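Local coordinates for protein 2'-deoxycytidine 5'-triphosphate deaminase (PDB 2R9Q) that probably catalyses the hydrolytic deamination of dCTP to dUTP, a step on the route to thymidine nucleotides, at residues Glu259-Ser265 with Arg312-Arg318; Leu216-Lys222 with Phe241-Ala247; Met279-Leu285 with Gln330-Arg334. One frame throughout, in Å; residues are numbered along the deposited sequence.

Interaction 1. Residues Glu259-Ser265 with Arg312-Arg318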
loop_
_atom_site.group_PDB
_atom_site.type_symbol
_atom_site.label_atom_id
_atom_site.label_comp_id
_atom_site.label_asym_id
_atom_site.label_seq_id
_atom_site.Cartn_x
_atom_site.Cartn_y
_atom_site.Cartn_z
ATOM N N GLU B 259 7.161 1.363 6.984
ATOM C CA GLU B 259 7.243 0.977 8.363
ATOM C C GLU B 259 7.614 2.130 9.301
ATOM O O GLU B 259 8.050 3.179 8.902
ATOM C CB GLU B 259 8.235 -0.172 8.507
ATOM C CG GLU B 259 7.931 -1.431 7.669
ATOM C CD GLU B 259 6.671 -2.179 8.078
ATOM O OE1 GLU B 259 6.411 -2.373 9.296
ATOM O OE2 GLU B 259 5.940 -2.625 7.170
ATOM N N PHE B 260 7.396 1.944 10.588
ATOM C CA PHE B 260 7.987 2.873 11.547
ATOM C C PHE B 260 8.767 2.116 12.586
ATOM O O PHE B 260 8.439 0.996 12.923
ATOM C CB PHE B 260 6.930 3.861 12.083
ATOM C CG PHE B 260 6.412 3.576 13.435
ATOM C CD1 PHE B 260 6.798 4.371 14.500
ATOM C CD2 PHE B 260 5.485 2.568 13.634
ATOM C CE1 PHE B 260 6.335 4.136 15.747
ATOM C CE2 PHE B 260 4.983 2.319 14.887
ATOM C CZ PHE B 260 5.401 3.102 15.958
ATOM N N TYR B 261 9.854 2.730 13.008
ATOM C CA TYR B 261 10.875 2.114 13.807
ATOM C C TYR B 261 11.088 2.932 15.085
ATOM O O TYR B 261 11.210 4.143 15.038
ATOM C CB TYR B 261 12.196 1.999 13.020
ATOM C CG TYR B 261 12.132 1.145 11.765
ATOM C CD1 TYR B 261 12.485 -0.197 11.803
ATOM C CD2 TYR B 261 11.694 1.663 10.573
ATOM C CE1 TYR B 261 12.400 -0.995 10.687
ATOM C CE2 TYR B 261 11.611 0.879 9.450
ATOM C CZ TYR B 261 11.973 -0.475 9.492
ATOM O OH TYR B 261 11.910 -1.293 8.318
ATOM N N ILE B 262 11.132 2.261 16.231
ATOM C CA ILE B 262 11.507 2.910 17.489
ATOM C C ILE B 262 12.928 2.466 17.784
ATOM O O ILE B 262 13.200 1.289 18.000
ATOM C CB ILE B 262 10.569 2.555 18.692
ATOM C CG1 ILE B 262 9.144 3.027 18.428
ATOM C CG2 ILE B 262 11.081 3.173 19.973
ATOM C CD1 ILE B 262 8.119 2.372 19.348
ATOM N N LEU B 263 13.818 3.448 17.790
ATOM C CA LEU B 263 15.234 3.226 17.889
ATOM C C LEU B 263 15.852 4.122 18.953
ATOM O O LEU B 263 15.197 5.017 19.504
ATOM C CB LEU B 263 15.891 3.443 16.517
ATOM C CG LEU B 263 15.466 2.521 15.370
ATOM C CD1 LEU B 263 16.028 3.060 14.074
ATOM C CD2 LEU B 263 15.899 1.073 15.630
ATOM N N VAL B 264 17.125 3.861 19.250
ATOM C CA VAL B 264 17.827 4.549 20.333
ATOM C C VAL B 264 19.154 5.232 19.904
ATOM O O VAL B 264 19.921 4.716 19.104
ATOM C CB VAL B 264 17.940 3.631 21.648
ATOM C CG1 VAL B 264 17.942 2.174 21.314
ATOM C CG2 VAL B 264 19.129 4.004 22.500
ATOM N N SER B 265 19.359 6.426 20.441
ATOM C CA SER B 265 20.604 7.169 20.304
ATOM C C SER B 265 21.809 6.494 20.985
ATOM O O SER B 265 21.670 5.868 22.027
ATOM C CB SER B 265 20.427 8.599 20.847
ATOM O OG SER B 265 20.452 8.669 22.258
ATOM N N ARG B 312 19.693 7.961 27.259
ATOM C CA ARG B 312 19.573 7.875 25.817
ATOM C C ARG B 312 18.238 8.453 25.358
ATOM O O ARG B 312 17.251 8.420 26.089
ATOM C CB ARG B 312 19.745 6.441 25.327
ATOM C CG ARG B 312 21.176 5.978 25.377
ATOM C CD ARG B 312 21.255 4.539 25.759
ATOM N NE ARG B 312 22.650 4.112 25.861
ATOM C CZ ARG B 312 23.423 3.782 24.839
ATOM N NH1 ARG B 312 22.982 3.826 23.590
ATOM N NH2 ARG B 312 24.647 3.400 25.076
ATOM N N ALA B 313 18.258 9.059 24.175
ATOM C CA ALA B 313 17.037 9.457 23.515
ATOM C C ALA B 313 16.496 8.312 22.630
ATOM O O ALA B 313 17.236 7.683 21.852
ATOM C CB ALA B 313 17.237 10.720 22.734
ATOM N N VAL B 314 15.201 8.035 22.799
ATOM C CA VAL B 314 14.469 7.076 21.985
ATOM C C VAL B 314 13.931 7.847 20.797
ATOM O O VAL B 314 13.352 8.880 20.978
ATOM C CB VAL B 314 13.316 6.458 22.745
ATOM C CG1 VAL B 314 12.595 5.435 21.884
ATOM C CG2 VAL B 314 13.807 5.886 24.047
ATOM N N LEU B 315 14.170 7.342 19.590
ATOM C CA LEU B 315 13.913 8.066 18.341
ATOM C C LEU B 315 12.945 7.286 17.455
ATOM O O LEU B 315 13.069 6.077 17.311
ATOM C CB LEU B 315 15.236 8.260 17.564
ATOM C CG LEU B 315 16.407 8.942 18.297
ATOM C CD1 LEU B 315 17.772 8.441 17.766
ATOM C CD2 LEU B 315 16.326 10.474 18.266
ATOM N N GLU B 316 11.980 7.978 16.863
ATOM C CA GLU B 316 11.171 7.374 15.816
ATOM C C GLU B 316 11.747 7.780 14.457
ATOM O O GLU B 316 11.751 8.940 14.096
ATOM C CB GLU B 316 9.668 7.703 15.938
ATOM C CG GLU B 316 8.985 7.186 17.223
ATOM C CD GLU B 316 9.235 8.095 18.402
ATOM O OE1 GLU B 316 9.076 9.320 18.231
ATOM O OE2 GLU B 316 9.620 7.599 19.483
ATOM N N VAL B 317 12.231 6.794 13.725
ATOM C CA VAL B 317 12.865 6.996 12.442
ATOM C C VAL B 317 12.028 6.331 11.353
ATOM O O VAL B 317 11.538 5.203 11.504
ATOM C CB VAL B 317 14.317 6.423 12.462
ATOM C CG1 VAL B 317 14.970 6.493 11.118
ATOM C CG2 VAL B 317 15.138 7.076 13.547
ATOM N N ARG B 318 11.825 7.086 10.287
ATOM C CA ARG B 318 11.179 6.627 9.081
ATOM C C ARG B 318 12.017 7.041 7.869
ATOM O O ARG B 318 12.600 8.121 7.831
ATOM C CB ARG B 318 9.798 7.253 8.929
ATOM C CG ARG B 318 8.696 6.755 9.843
ATOM C CD ARG B 318 7.411 7.594 9.537
ATOM N NE ARG B 318 6.139 6.900 9.754
ATOM C CZ ARG B 318 5.591 6.000 8.926
ATOM N NH1 ARG B 318 4.429 5.458 9.250
ATOM N NH2 ARG B 318 6.197 5.624 7.796
#
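Leu-263 and Leu-315 face each other midway along the antiparallel pairing of strands 261-265 and 312-318, and each gives its N-H to the other's carbonyl. The bond from Leu-263 N to Leu-315 O measures 2.8 Å and is almost straight; the return bond is modelled so short that its length is doubtful. Leu-263 CD1 rests on Val-317 CB at 4.1 Å, the side chains at about a right angle, and Leu-253 and Leu-255 of strand 252-255 close over this face. On the reverse face Ile-262 CG2 and Val-314 CG1 are modelled 3.3 Å apart, shorter than usual for two methyls, so the exact spacing is doubtful. Val-314 CG1 lies anti to its N (chi1 -178°), as does Ile-262 CG2, which aims the two methyls at each other diagonally across the pairing. A bound peptide lies against Ile-262, Val-264 and Val-314.

The Ser-265 end stays tightly bonded: Ser-265 N donates to Ala-313 O at 2.8 Å, and Ser-265 OG, also bonded to Glu-267 O, accepts from Ala-313 N at 2.9 Å. The pairing is looser at Tyr-261, where Val-317 N reaches Tyr-261 O at 3.1 Å but the reciprocal bond is weak. Looser too is the partly exposed Arg-312 side chain, with a weak bond from NH1 to Ser-265 O; its salt bridge goes to Asp-207. Phe-260 CB sits over one face of the Arg-318 guanidinium, toward its rim; Arg-318 NH1 pairs with Asp-120. Backbone bonds and hydrocarbon thus hold the buried centre, while the arginines spend their charge on acids beyond the two strands.

Interaction 2. Residues Leu216-Lys222 with Phe241-Ala247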
loop_
_atom_site.group_PDB
_atom_site.type_symbol
_atom_site.label_atom_id
_atom_site.label_comp_id
_atom_site.label_asym_id
_atom_site.label_seq_id
_atom_site.Cartn_x
_atom_site.Cartn_y
_atom_site.Cartn_z
ATOM N N LEU B 216 18.939 -6.619 21.197
ATOM C CA LEU B 216 17.791 -5.759 20.854
ATOM C C LEU B 216 18.192 -4.346 20.405
ATOM O O LEU B 216 18.904 -3.644 21.135
ATOM C CB LEU B 216 16.819 -5.657 22.066
ATOM C CG LEU B 216 15.553 -4.784 21.935
ATOM C CD1 LEU B 216 14.508 -5.445 21.046
ATOM C CD2 LEU B 216 14.955 -4.402 23.303
ATOM N N ILE B 217 17.723 -3.940 19.217
ATOM C CA ILE B 217 18.012 -2.594 18.679
ATOM C C ILE B 217 16.801 -1.640 18.786
ATOM O O ILE B 217 16.949 -0.440 18.832
ATOM C CB ILE B 217 18.597 -2.564 17.172
ATOM C CG1 ILE B 217 17.557 -2.988 16.163
ATOM C CG2 ILE B 217 19.930 -3.322 16.956
ATOM C CD1 ILE B 217 18.201 -3.149 14.739
ATOM N N GLY B 218 15.606 -2.195 18.829
ATOM C CA GLY B 218 14.403 -1.416 18.791
ATOM C C GLY B 218 13.198 -2.174 18.280
ATOM O O GLY B 218 13.131 -3.391 18.313
ATOM N N TYR B 219 12.211 -1.430 17.837
ATOM C CA TYR B 219 10.917 -1.996 17.509
ATOM C C TYR B 219 10.445 -1.471 16.153
ATOM O O TYR B 219 10.751 -0.364 15.784
ATOM C CB TYR B 219 9.899 -1.686 18.616
ATOM C CG TYR B 219 10.243 -2.343 19.948
ATOM C CD1 TYR B 219 9.848 -3.642 20.226
ATOM C CD2 TYR B 219 10.995 -1.669 20.895
ATOM C CE1 TYR B 219 10.166 -4.240 21.421
ATOM C CE2 TYR B 219 11.339 -2.254 22.111
ATOM C CZ TYR B 219 10.919 -3.537 22.368
ATOM O OH TYR B 219 11.245 -4.120 23.548
ATOM N N ARG B 220 9.715 -2.326 15.444
ATOM C CA ARG B 220 8.904 -1.978 14.305
ATOM C C ARG B 220 7.405 -2.165 14.652
ATOM O O ARG B 220 7.005 -3.136 15.295
ATOM C CB ARG B 220 9.348 -2.845 13.146
ATOM C CG ARG B 220 8.652 -2.621 11.868
ATOM C CD ARG B 220 9.403 -3.279 10.752
ATOM N NE ARG B 220 9.520 -4.710 10.994
ATOM C CZ ARG B 220 10.521 -5.492 10.552
ATOM N NH1 ARG B 220 11.530 -5.003 9.825
ATOM N NH2 ARG B 220 10.516 -6.791 10.850
ATOM N N GLY B 221 6.579 -1.200 14.270
ATOM C CA GLY B 221 5.123 -1.315 14.426
ATOM C C GLY B 221 4.480 -2.428 13.602
ATOM O O GLY B 221 4.897 -2.705 12.488
ATOM N N LYS B 222 3.482 -3.077 14.188
ATOM C CA LYS B 222 2.721 -4.136 13.526
ATOM C C LYS B 222 1.439 -3.592 12.846
ATOM O O LYS B 222 1.031 -2.458 13.080
ATOM C CB LYS B 222 2.359 -5.231 14.520
ATOM C CG LYS B 222 3.513 -6.062 15.031
ATOM C CD LYS B 222 3.002 -7.187 15.952
ATOM C CE LYS B 222 4.068 -8.276 16.182
ATOM N NZ LYS B 222 3.559 -9.468 16.960
ATOM N N PHE B 241 1.712 -5.374 19.341
ATOM C CA PHE B 241 1.799 -4.092 18.632
ATOM C C PHE B 241 3.149 -3.802 17.984
ATOM O O PHE B 241 3.222 -3.152 16.946
ATOM C CB PHE B 241 1.467 -2.949 19.583
ATOM C CG PHE B 241 0.058 -2.961 20.027
ATOM C CD1 PHE B 241 -0.935 -2.509 19.176
ATOM C CD2 PHE B 241 -0.294 -3.452 21.288
ATOM C CE1 PHE B 241 -2.247 -2.527 19.557
ATOM C CE2 PHE B 241 -1.626 -3.491 21.674
ATOM C CZ PHE B 241 -2.605 -3.022 20.807
ATOM N N TRP B 242 4.215 -4.261 18.626
ATOM C CA TRP B 242 5.571 -3.972 18.193
ATOM C C TRP B 242 6.286 -5.290 17.943
ATOM O O TRP B 242 5.986 -6.270 18.605
ATOM C CB TRP B 242 6.271 -3.133 19.249
ATOM C CG TRP B 242 5.678 -1.748 19.480
ATOM C CD1 TRP B 242 5.918 -0.622 18.742
ATOM C CD2 TRP B 242 4.764 -1.358 20.514
ATOM N NE1 TRP B 242 5.215 0.439 19.241
ATOM C CE2 TRP B 242 4.501 0.024 20.338
ATOM C CE3 TRP B 242 4.155 -2.035 21.593
ATOM C CZ2 TRP B 242 3.645 0.752 21.209
ATOM C CZ3 TRP B 242 3.290 -1.332 22.453
ATOM C CH2 TRP B 242 3.040 0.059 22.251
ATOM N N GLU B 243 7.162 -5.318 16.950
ATOM C CA GLU B 243 8.027 -6.453 16.689
ATOM C C GLU B 243 9.422 -6.050 17.102
ATOM O O GLU B 243 9.951 -5.088 16.547
ATOM C CB GLU B 243 8.122 -6.818 15.208
ATOM C CG GLU B 243 6.832 -7.135 14.529
ATOM C CD GLU B 243 6.974 -7.271 13.020
ATOM O OE1 GLU B 243 8.070 -6.933 12.481
ATOM O OE2 GLU B 243 5.987 -7.711 12.378
ATOM N N PRO B 244 10.039 -6.806 18.038
ATOM C CA PRO B 244 11.434 -6.544 18.444
ATOM C C PRO B 244 12.394 -6.829 17.308
ATOM O O PRO B 244 12.131 -7.702 16.501
ATOM C CB PRO B 244 11.677 -7.507 19.604
ATOM C CG PRO B 244 10.451 -8.300 19.770
ATOM C CD PRO B 244 9.448 -7.946 18.758
ATOM N N LEU B 245 13.452 -6.040 17.224
ATOM C CA LEU B 245 14.440 -6.152 16.158
ATOM C C LEU B 245 15.804 -6.332 16.818
ATOM O O LEU B 245 16.148 -5.644 17.797
ATOM C CB LEU B 245 14.469 -4.915 15.251
ATOM C CG LEU B 245 13.226 -4.426 14.498
ATOM C CD1 LEU B 245 13.543 -3.085 13.782
ATOM C CD2 LEU B 245 12.666 -5.493 13.518
ATOM N N PHE B 246 16.570 -7.259 16.260
ATOM C CA PHE B 246 17.782 -7.736 16.898
ATOM C C PHE B 246 18.913 -7.585 15.905
ATOM O O PHE B 246 18.738 -7.962 14.768
ATOM C CB PHE B 246 17.646 -9.204 17.347
ATOM C CG PHE B 246 16.499 -9.462 18.262
ATOM C CD1 PHE B 246 15.317 -10.005 17.783
ATOM C CD2 PHE B 246 16.606 -9.184 19.610
ATOM C CE1 PHE B 246 14.249 -10.256 18.629
ATOM C CE2 PHE B 246 15.543 -9.435 20.475
ATOM C CZ PHE B 246 14.357 -9.975 19.981
ATOM N N ALA B 247 20.028 -6.996 16.351
ATOM C CA ALA B 247 21.292 -6.983 15.614
ATOM C C ALA B 247 21.682 -8.426 15.311
ATOM O O ALA B 247 21.803 -9.216 16.220
ATOM C CB ALA B 247 22.396 -6.294 16.443
#
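The guanidinium of Arg-220 lies with one face under Leu-245 and its edge against Glu-243. Leu-245 CD2 stands over the centre of the group, 3.7 Å from Arg-220 CZ. In the guanidinium plane, Glu-243 OE1 takes hydrogen bonds from both Arg-220 NE at 3.0 Å and Arg-220 NH2 at 2.9 Å, a side-on salt bridge that uses a single carboxylate oxygen. The carboxylate is turned nearly perpendicular, its plane 84° from that of the guanidinium. On the other side of the sheet the rings take over. Tyr-219 CD1 approaches Trp-242 CB at 3.7 Å and also touches Pro-244, while Phe-246 turns its ring edge to Leu-216 N. The Trp-242 indole carries Phe-241 CB on one face and makes a T-shaped contact with Phe-153.

Strands 216-221 and 242-246 run antiparallel, with a beta bulge where Ile-217 and Gly-218 together oppose Leu-245. Ile-217 N bonds to Leu-245 O at 2.7 Å, and Leu-245 N answers to Gly-218 O. Gly-218 has a positive phi of 156°, a backbone shape suited to glycine. Pro-244, without an N-H, occupies a non-hydrogen-bonded position opposite Tyr-219, where this pairing requires none. The extended Lys-222 chain runs beside Glu-243, with Lys-222 CE 3.4 Å from Glu-243 CG, and sends its NZ to Leu-239 O.

Tyr-219 OH bonds to the backbone of a bound peptide. Glu-243 of the third subunit packs against this Glu-243 and makes a weak, long ion pair with Arg-220. With two N-H groups on one oxygen and a leucine methyl over its face, Arg-220 is fixed in rotation; its charge probably stabilises the ionised carboxylate of Glu-243 and offsets the nearness of Glu-243 of the third subunit.

Interaction 3. Residues Met279-Leu285 with Gln330-Arg334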
loop_
_atom_site.group_PDB
_atom_site.type_symbol
_atom_site.label_atom_id
_atom_site.label_comp_id
_atom_site.label_asym_id
_atom_site.label_seq_id
_atom_site.Cartn_x
_atom_site.Cartn_y
_atom_site.Cartn_z
ATOM N N MET B 279 14.276 18.362 20.266
ATOM C CA MET B 279 14.882 17.465 19.305
ATOM C C MET B 279 14.546 18.011 17.916
ATOM O O MET B 279 13.416 18.416 17.682
ATOM C CB MET B 279 14.287 16.057 19.496
ATOM C CG MET B 279 15.301 14.924 19.647
ATOM S SD MET B 279 16.160 14.536 18.123
ATOM C CE MET B 279 17.715 15.364 18.390
ATOM N N THR B 280 15.529 18.054 17.023
ATOM C CA THR B 280 15.312 18.491 15.638
ATOM C C THR B 280 15.856 17.446 14.637
ATOM O O THR B 280 16.801 16.740 14.949
ATOM C CB THR B 280 15.970 19.871 15.347
ATOM O OG1 THR B 280 17.381 19.795 15.604
ATOM C CG2 THR B 280 15.351 20.964 16.212
ATOM N N PRO B 281 15.212 17.312 13.460
ATOM C CA PRO B 281 15.792 16.571 12.348
ATOM C C PRO B 281 17.134 17.108 11.864
ATOM O O PRO B 281 17.346 18.324 11.843
ATOM C CB PRO B 281 14.741 16.713 11.248
ATOM C CG PRO B 281 13.480 16.933 11.967
ATOM C CD PRO B 281 13.847 17.768 13.132
ATOM N N PHE B 282 18.005 16.174 11.477
ATOM C CA PHE B 282 19.296 16.465 10.826
ATOM C C PHE B 282 19.072 16.792 9.343
ATOM O O PHE B 282 18.888 15.898 8.500
ATOM C CB PHE B 282 20.250 15.274 11.006
ATOM C CG PHE B 282 21.644 15.511 10.493
ATOM C CD1 PHE B 282 22.375 16.627 10.897
ATOM C CD2 PHE B 282 22.236 14.598 9.623
ATOM C CE1 PHE B 282 23.685 16.847 10.411
ATOM C CE2 PHE B 282 23.544 14.801 9.146
ATOM C CZ PHE B 282 24.270 15.928 9.538
ATOM N N ASP B 283 19.087 18.091 9.043
ATOM C CA ASP B 283 18.544 18.637 7.775
ATOM C C ASP B 283 19.252 18.180 6.500
ATOM O O ASP B 283 18.572 17.868 5.505
ATOM C CB ASP B 283 18.455 20.169 7.844
ATOM C CG ASP B 283 17.395 20.658 8.874
ATOM O OD1 ASP B 283 16.610 19.810 9.430
ATOM O OD2 ASP B 283 17.341 21.897 9.130
ATOM N N PRO B 284 20.607 18.107 6.528
ATOM C CA PRO B 284 21.361 17.520 5.423
ATOM C C PRO B 284 20.812 16.207 4.852
ATOM O O PRO B 284 21.100 15.899 3.693
ATOM C CB PRO B 284 22.751 17.295 6.039
ATOM C CG PRO B 284 22.896 18.396 6.990
ATOM C CD PRO B 284 21.519 18.601 7.579
ATOM N N LEU B 285 20.037 15.455 5.645
ATOM C CA LEU B 285 19.551 14.115 5.272
ATOM C C LEU B 285 18.025 13.912 5.333
ATOM O O LEU B 285 17.565 12.791 5.246
ATOM C CB LEU B 285 20.259 13.044 6.122
ATOM C CG LEU B 285 21.790 12.953 6.038
ATOM C CD1 LEU B 285 22.283 11.650 6.636
ATOM C CD2 LEU B 285 22.312 13.110 4.593
ATOM N N GLN B 330 25.434 6.755 12.483
ATOM C CA GLN B 330 24.823 7.761 11.615
ATOM C C GLN B 330 24.131 8.833 12.456
ATOM O O GLN B 330 23.311 8.511 13.334
ATOM C CB GLN B 330 23.828 7.093 10.694
ATOM C CG GLN B 330 22.905 8.013 9.907
ATOM C CD GLN B 330 23.614 8.801 8.852
ATOM O OE1 GLN B 330 24.284 8.243 8.004
ATOM N NE2 GLN B 330 23.438 10.111 8.875
ATOM N N ILE B 331 24.449 10.101 12.164
ATOM C CA ILE B 331 23.733 11.239 12.756
ATOM C C ILE B 331 22.289 11.390 12.257
ATOM O O ILE B 331 22.033 11.391 11.054
ATOM C CB ILE B 331 24.480 12.577 12.560
ATOM C CG1 ILE B 331 25.833 12.527 13.294
ATOM C CG2 ILE B 331 23.619 13.754 13.064
ATOM C CD1 ILE B 331 26.810 13.619 12.877
ATOM N N VAL B 332 21.358 11.520 13.207
ATOM C CA VAL B 332 19.916 11.489 12.917
ATOM C C VAL B 332 19.127 12.703 13.414
ATOM O O VAL B 332 18.017 12.980 12.952
ATOM C CB VAL B 332 19.260 10.172 13.422
ATOM C CG1 VAL B 332 19.983 8.957 12.809
ATOM C CG2 VAL B 332 19.201 10.114 14.971
ATOM N N GLY B 333 19.711 13.423 14.349
ATOM C CA GLY B 333 19.130 14.646 14.847
ATOM C C GLY B 333 20.075 15.547 15.616
ATOM O O GLY B 333 21.251 15.242 15.842
ATOM N N ARG B 334 19.506 16.642 16.069
ATOM C CA ARG B 334 20.230 17.690 16.723
ATOM C C ARG B 334 19.371 18.210 17.941
ATOM O O ARG B 334 18.238 18.668 17.786
ATOM C CB ARG B 334 20.546 18.670 15.594
ATOM C CG ARG B 334 20.934 20.042 15.897
ATOM C CD ARG B 334 20.822 20.870 14.582
ATOM N NE ARG B 334 19.451 21.115 14.059
ATOM C CZ ARG B 334 18.694 22.192 14.322
ATOM N NH1 ARG B 334 19.111 23.138 15.158
ATOM N NH2 ARG B 334 17.492 22.324 13.772
HETATM O O HOH W 1 16.308 13.519 11.057
#
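Ile-331 CG2 sits squarely over the Phe-282 ring, 3.7 Å from its centroid and 11° off the normal, a CH-pi contact. Pro-284 CD lies against the reverse face, toward the rim, which leaves the ring sandwiched between the two. The ring gets there because Phe-282 CG is trans to the backbone N (chi1 -175°), swinging it across to the other strand. Further along, Arg-334 O is gripped twice by Thr-280, from its N at 2.9 Å and from its hydroxyl, with OG1 to O at 2.6 Å. Arg-334 N returns a bond to Thr-280 O, also at 2.9 Å. The arginine side chain folds back at chi3 and lays one guanidinium face over Thr-280 OG1, without a hydrogen bond between them.

Beyond Pro-281 the strands part, and a water fills in: it accepts from Phe-282 N at 3.2 Å and donates to Val-332 O at 2.6 Å. The divergence coincides with a classic beta bulge, in which Val-332 and Gly-333 both face Leu-204 on the neighbouring strand 202-205. Strand 331-339 is an inner strand of a four-stranded antiparallel sheet, between 202-205 and 275-281, in a domain of the dUTPase clan.

A second shell sets these groups in place. A short 3-10 turn, with Leu-285 N bonded to Phe-282 O at 3.1 Å, brings Pro-284 back over the phenylalanine. Gln-330 NE2 donates almost straight to Ile-331 O at 2.9 Å, tying down the residue that carries the methyl. Outside this, Glu-132 and Gln-131 of the second subunit pack on Pro-284 and Leu-285.

Following the chain, interaction 2 closes first, joining 216-222 to 241-247 across an 18-residue excursion before either of the others opens. Strand 261-269 then lies down beside 216-221, with backbone bonds between Ile-262 and Tyr-219 and between Phe-260 and Gly-221, so interactions 1 and 2 belong to one sheet. Interactions 1 and 3 cross: 279-285 leaves before 312-318 returns to close interaction 1 over 46 intervening residues, and 330-334 closes interaction 3 afterwards, over 44. Interaction 3 lies in a separate sheet, which meets the first through Leu-315, packed against Met-279 and Val-332. Interactions 2 and 3 do not touch, their nearest atoms being about 11 Å apart; interaction 1 stands between them.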